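Local atomic coordinates of thiamine-monophosphate kinase (PDB entry 6XEP), a protein that probably catalyses the ATP-dependent phosphorylation of thiamine monophosphate to thiamine diphosphate, the active form of vitamin B1. Residues 264-267 against 268-272. Residues are numbered along the deposited sequence; the frame is centred on the assembly and turned at random.
Sequences DARD and CALRG
C268 continues the helix one turn on from D264, its N hydrogen-bonded to D264 O at 2.9 Å. Its side chain is buried against A172 and R176 of helix 170-179 and against L260. A269 repeats the bond to A265 O and sets its methyl on L250. L270, bonded through N to R266 O, sends CD1 back one turn: it lies 3.9 Å from R266 CG and also sits over one face of the R266 guanidinium, offset toward the rim. R266 has CG anti to the backbone N and is extended on to NE, which carries its guanidinium forward over the leucine. R271 donates its backbone N-H to D267 O and then meets the same aspartate a second time, in a salt bridge of 2.8 Å from NH1 to OD1. D267 has CG anti to its backbone N (chi1 -177°), which swings the carboxylate toward the next turn; the two planar groups lie 26° apart, although the N-H...O angle of 135° is bent. OD2 of D267 pairs with R176, so the carboxylate is shared by two arginines. A water accepts from R271 NH2 (2.8 Å) and R266 NH1 (3.1 Å), bridging two like charges. G272 N closes on C268 O at 2.8 Å, close to D274, a predicted substrate-binding residue. This is an i to i+4 Asp-Arg salt bridge on the last turns of helix 262-271, in the PurM-like C-terminal domain.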
loop_
_atom_site.group_PDB
_atom_site.type_symbol
_atom_site.label_atom_id
_atom_site.label_comp_id
_atom_site.label_asym_id
_atom_site.label_seq_id
_atom_site.Cartn_x
_atom_site.Cartn_y
_atom_site.Cartn_z
ATOM N N ASP A 264 -20.546 29.496 10.302
ATOM C CA ASP A 264 -19.611 28.387 10.474
ATOM C C ASP A 264 -20.184 27.091 9.919
ATOM O O ASP A 264 -19.473 26.324 9.268
ATOM C CB ASP A 264 -19.250 28.203 11.950
ATOM C CG ASP A 264 -18.425 29.356 12.513
ATOM O OD1 ASP A 264 -17.969 30.218 11.736
ATOM O OD2 ASP A 264 -18.241 29.397 13.749
ATOM N N ALA A 265 -21.463 26.811 10.191
ATOM C CA ALA A 265 -22.059 25.585 9.659
ATOM C C ALA A 265 -22.055 25.600 8.137
ATOM O O ALA A 265 -21.768 24.584 7.495
ATOM C CB ALA A 265 -23.484 25.413 10.187
ATOM N N ARG A 266 -22.383 26.745 7.542
ATOM C CA ARG A 266 -22.357 26.847 6.090
ATOM C C ARG A 266 -20.954 26.613 5.548
ATOM O O ARG A 266 -20.775 25.919 4.543
ATOM C CB ARG A 266 -22.877 28.219 5.667
ATOM C CG ARG A 266 -22.928 28.452 4.173
ATOM C CD ARG A 266 -23.371 29.897 3.934
ATOM N NE ARG A 266 -23.696 30.185 2.540
ATOM C CZ ARG A 266 -22.865 30.772 1.684
ATOM N NH1 ARG A 266 -21.646 31.130 2.072
ATOM N NH2 ARG A 266 -23.254 31.000 0.437
ATOM N N ASP A 267 -19.945 27.187 6.198
ATOM C CA ASP A 267 -18.584 27.006 5.718
ATOM C C ASP A 267 -18.152 25.551 5.834
ATOM O O ASP A 267 -17.483 25.023 4.940
ATOM C CB ASP A 267 -17.630 27.903 6.494
ATOM C CG ASP A 267 -16.220 27.806 5.985
ATOM O OD1 ASP A 267 -16.020 28.065 4.780
ATOM O OD2 ASP A 267 -15.321 27.454 6.776
ATOM N N CYS A 268 -18.512 24.894 6.939
ATOM C CA CYS A 268 -18.210 23.471 7.076
ATOM C C CYS A 268 -18.865 22.659 5.972
ATOM O O CYS A 268 -18.256 21.733 5.427
ATOM C CB CYS A 268 -18.678 22.963 8.436
ATOM S SG CYS A 268 -17.704 23.544 9.854
ATOM N N ALA A 269 -20.121 22.969 5.651
ATOM C CA ALA A 269 -20.831 22.185 4.647
ATOM C C ALA A 269 -20.233 22.386 3.255
ATOM O O ALA A 269 -20.185 21.443 2.458
ATOM C CB ALA A 269 -22.309 22.559 4.646
ATOM N N LEU A 270 -19.785 23.613 2.951
ATOM C CA LEU A 270 -19.253 23.929 1.623
ATOM C C LEU A 270 -17.811 23.481 1.454
ATOM O O LEU A 270 -17.415 23.064 0.360
ATOM C CB LEU A 270 -19.332 25.433 1.361
ATOM C CG LEU A 270 -20.729 25.970 1.042
ATOM C CD1 LEU A 270 -20.696 27.469 1.143
ATOM C CD2 LEU A 270 -21.169 25.506 -0.351
ATOM N N ARG A 271 -17.003 23.596 2.514
ATOM C CA ARG A 271 -15.556 23.460 2.408
ATOM C C ARG A 271 -14.939 22.548 3.466
ATOM O O ARG A 271 -13.705 22.433 3.517
ATOM C CB ARG A 271 -14.894 24.845 2.494
ATOM C CG ARG A 271 -15.222 25.743 1.315
ATOM C CD ARG A 271 -14.663 27.164 1.479
ATOM N NE ARG A 271 -15.381 28.087 0.604
ATOM C CZ ARG A 271 -16.493 28.724 0.959
ATOM N NH1 ARG A 271 -16.994 28.557 2.181
ATOM N NH2 ARG A 271 -17.100 29.528 0.105
ATOM N N GLY A 272 -15.747 21.893 4.293
ATOM C CA GLY A 272 -15.200 21.095 5.382
ATOM C C GLY A 272 -14.531 19.828 4.880
ATOM O O GLY A 272 -14.977 19.205 3.918
HETATM O O HOH W 1 -19.431 31.065 -0.124
#